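Local coordinates for protein split-Soret cytochrome c (Desulfovibrio desulfuricans, PDB 1H21) that carries electrons as a dimeric di-heme cytochrome c with an additional iron-sulfur centre in each subunit, and may take part in sulfate reduction, at residues G83-A88 and D143-H148. Numbering follows the deposited sequence.
Unlike the reference sequence in segment 83-88: Cys86 (reference Tyr). With HEC (heme c), chain H.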
loop_
_atom_site.group_PDB
_atom_site.type_symbol
_atom_site.label_atom_id
_atom_site.label_comp_id
_atom_site.label_asym_id
_atom_site.label_seq_id
_atom_site.Cartn_x
_atom_site.Cartn_y
_atom_site.Cartn_z
ATOM N N GLY A 83 -1.193 -1.130 9.241
ATOM C CA GLY A 83 -0.246 -0.038 9.358
ATOM C C GLY A 83 0.851 0.052 8.317
ATOM O O GLY A 83 1.946 0.520 8.604
ATOM N N THR A 84 0.584 -0.372 7.093
ATOM C CA THR A 84 1.610 -0.288 6.053
ATOM C C THR A 84 1.572 1.117 5.416
ATOM O O THR A 84 1.575 2.117 6.131
ATOM C CB THR A 84 1.478 -1.446 4.985
ATOM O OG1 THR A 84 0.264 -1.308 4.220
ATOM C CG2 THR A 84 1.492 -2.830 5.682
ATOM N N ILE A 85 1.520 1.201 4.092
ATOM C CA ILE A 85 1.480 2.480 3.405
ATOM C C ILE A 85 0.327 3.341 3.931
ATOM O O ILE A 85 -0.779 2.829 4.148
ATOM C CB ILE A 85 1.311 2.252 1.876
ATOM C CG1 ILE A 85 1.246 3.587 1.125
ATOM C CG2 ILE A 85 0.058 1.464 1.610
ATOM C CD1 ILE A 85 2.474 4.457 1.265
ATOM N N CYS A 86 0.585 4.623 4.196
ATOM C CA CYS A 86 -0.495 5.496 4.644
ATOM C C CYS A 86 -1.537 5.632 3.536
ATOM O O CYS A 86 -1.214 5.984 2.403
ATOM C CB CYS A 86 0.040 6.843 5.115
ATOM S SG CYS A 86 -0.096 6.964 6.937
ATOM N N GLY A 87 -2.765 5.236 3.850
ATOM C CA GLY A 87 -3.850 5.258 2.884
ATOM C C GLY A 87 -4.020 6.517 2.053
ATOM O O GLY A 87 -4.344 6.457 0.862
ATOM N N ALA A 88 -3.850 7.669 2.691
ATOM C CA ALA A 88 -3.988 8.929 1.982
ATOM C C ALA A 88 -2.963 8.991 0.870
ATOM O O ALA A 88 -3.269 9.418 -0.244
ATOM C CB ALA A 88 -3.801 10.091 2.932
ATOM N N ASP A 143 9.025 11.001 8.892
ATOM C CA ASP A 143 10.234 10.430 8.296
ATOM C C ASP A 143 9.887 9.018 7.801
ATOM O O ASP A 143 10.747 8.161 7.608
ATOM C CB ASP A 143 11.405 10.410 9.288
ATOM C CG ASP A 143 12.744 9.978 8.637
ATOM O OD1 ASP A 143 12.945 10.162 7.411
ATOM O OD2 ASP A 143 13.616 9.466 9.375
ATOM N N SER A 144 8.591 8.792 7.595
ATOM C CA SER A 144 8.092 7.510 7.130
ATOM C C SER A 144 6.755 7.659 6.443
ATOM O O SER A 144 5.865 8.367 6.895
ATOM C CB SER A 144 7.960 6.487 8.275
ATOM O OG SER A 144 7.418 5.230 7.837
ATOM N N VAL A 145 6.644 6.936 5.345
ATOM C CA VAL A 145 5.479 6.875 4.503
ATOM C C VAL A 145 4.555 5.766 5.047
ATOM O O VAL A 145 3.376 5.670 4.680
ATOM C CB VAL A 145 6.009 6.613 3.081
ATOM C CG1 VAL A 145 5.143 5.686 2.322
ATOM C CG2 VAL A 145 6.197 7.935 2.355
ATOM N N LEU A 146 5.081 5.008 6.009
ATOM C CA LEU A 146 4.367 3.907 6.633
ATOM C C LEU A 146 3.516 4.381 7.791
ATOM O O LEU A 146 4.018 5.057 8.678
ATOM C CB LEU A 146 5.367 2.857 7.116
ATOM C CG LEU A 146 6.180 2.157 6.021
ATOM C CD1 LEU A 146 7.077 1.100 6.635
ATOM C CD2 LEU A 146 5.225 1.551 4.974
ATOM N N CYS A 147 2.235 4.022 7.765
ATOM C CA CYS A 147 1.243 4.358 8.791
ATOM C C CYS A 147 1.642 3.978 10.224
ATOM O O CYS A 147 1.407 4.737 11.166
ATOM C CB CYS A 147 -0.053 3.634 8.452
ATOM S SG CYS A 147 -1.531 4.581 8.586
ATOM N N HIS A 148 2.205 2.784 10.402
ATOM C CA HIS A 148 2.613 2.349 11.733
ATOM C C HIS A 148 3.593 3.316 12.343
ATOM O O HIS A 148 3.428 3.712 13.494
ATOM C CB HIS A 148 3.275 0.969 11.754
ATOM C CG HIS A 148 3.900 0.646 13.082
ATOM N ND1 HIS A 148 3.185 0.418 14.234
ATOM C CD2 HIS A 148 5.203 0.641 13.461
ATOM C CE1 HIS A 148 4.050 0.301 15.247
ATOM N NE2 HIS A 148 5.293 0.426 14.835
HETATM FE FE HEC H . 6.857 -0.410 15.722
HETATM C CHA HEC H . 7.427 2.776 16.578
HETATM C CHB HEC H . 5.193 -0.939 18.705
HETATM C CHC HEC H . 5.741 -3.406 14.563
HETATM C CHD HEC H . 9.087 -0.241 13.210
HETATM N NA HEC H . 6.486 0.704 17.310
HETATM C C1A HEC H . 6.652 2.061 17.420
HETATM C C2A HEC H . 6.021 2.614 18.605
HETATM C C3A HEC H . 5.509 1.515 19.303
HETATM C C4A HEC H . 5.807 0.330 18.479
HETATM C CMA HEC H . 4.707 1.504 20.606
HETATM C CAA HEC H . 5.984 4.093 19.036
HETATM C CBA HEC H . 7.135 4.510 19.953
HETATM C CGA HEC H . 8.403 4.945 19.231
HETATM O O1A HEC H . 9.500 4.445 19.558
HETATM O O2A HEC H . 8.309 5.828 18.362
HETATM N NB HEC H . 5.748 -1.902 16.508
HETATM C C1B HEC H . 5.166 -1.980 17.772
HETATM C C2B HEC H . 4.335 -3.194 17.918
HETATM C C3B HEC H . 4.393 -3.815 16.681
HETATM C C4B HEC H . 5.308 -3.033 15.849
HETATM C CMB HEC H . 3.598 -3.699 19.185
HETATM C CAB HEC H . 3.717 -4.989 16.304
HETATM C CBB HEC H . 2.259 -5.062 16.367
HETATM N NC HEC H . 7.277 -1.502 14.123
HETATM C C1C HEC H . 6.671 -2.700 13.765
HETATM C C2C HEC H . 7.199 -3.155 12.489
HETATM C C3C HEC H . 8.169 -2.244 12.048
HETATM C C4C HEC H . 8.207 -1.267 13.122
HETATM C CMC HEC H . 6.802 -4.493 11.825
HETATM C CAC HEC H . 9.042 -2.379 10.936
HETATM C CBC HEC H . 8.644 -2.401 9.504
HETATM N ND HEC H . 8.072 0.941 15.150
HETATM C C1D HEC H . 9.027 0.811 14.167
HETATM C C2D HEC H . 9.725 2.063 13.996
HETATM C C3D HEC H . 9.213 2.968 14.842
HETATM C C4D HEC H . 8.162 2.251 15.556
HETATM C CMD HEC H . 10.814 2.321 12.990
HETATM C CAD HEC H . 9.678 4.427 14.994
HETATM C CBD HEC H . 10.733 4.577 16.080
HETATM C CGD HEC H . 11.176 6.023 16.269
HETATM O O1D HEC H . 10.418 6.820 16.882
HETATM O O2D HEC H . 12.286 6.359 15.786
#
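Two cysteines assigned by inference to the iron-sulfur centre, Cys86 and Cys147, meet where the loops leading into helices 87-99 and 147-158 cross, joined by a single antiparallel-type beta bridge, a non-hydrogen-bonded pair, between Ile85 and Leu146. Three backbone hydrogen bonds hold the loops together. Cys86 N donates to Val145 O (3.0 Å), and in return Cys147 N reaches Thr84 O at 2.6 Å. One residue further on, His148 N donates to Gly83 O at 2.9 Å. Cys86 and Leu146 occupy the N-cap positions of their helices, and Leu146 N is itself tied to Ser144 OG in an ST turn.

From this frame the sulfurs converge: Cys86 SG and Cys147 SG are 3.2 Å apart, too far for a disulfide. The side chains of Cys44 and Cys171, the other two inferred ligands, lie about 6 Å and 5 Å from that of Cys147. Leu146 lays its CD2 against the backbone of Thr84 and Ile85, 3.7 Å from Thr84 C, and also packs on Leu146 of the second subunit.

With CG anti to its backbone N (chi1 170°), the His148 ring leads away from the cysteines to the heme, where NE2 ligates the iron at 2.0 Å. His233 of the second subunit supplies the other axial ligand, while His148 ND1 is hydrogen-bonded to Lys224 O of that subunit, which fixes the ring's rotation and would probably make the imidazole a more electron-rich ligand. Cluster ligand and heme ligand are thus consecutive residues, and neighbouring carbonyls, of Thr84 and Gly83, hold the backbone N of each, linking the inferred iron-sulfur site through adjacent backbone to a heme shared across the dimer.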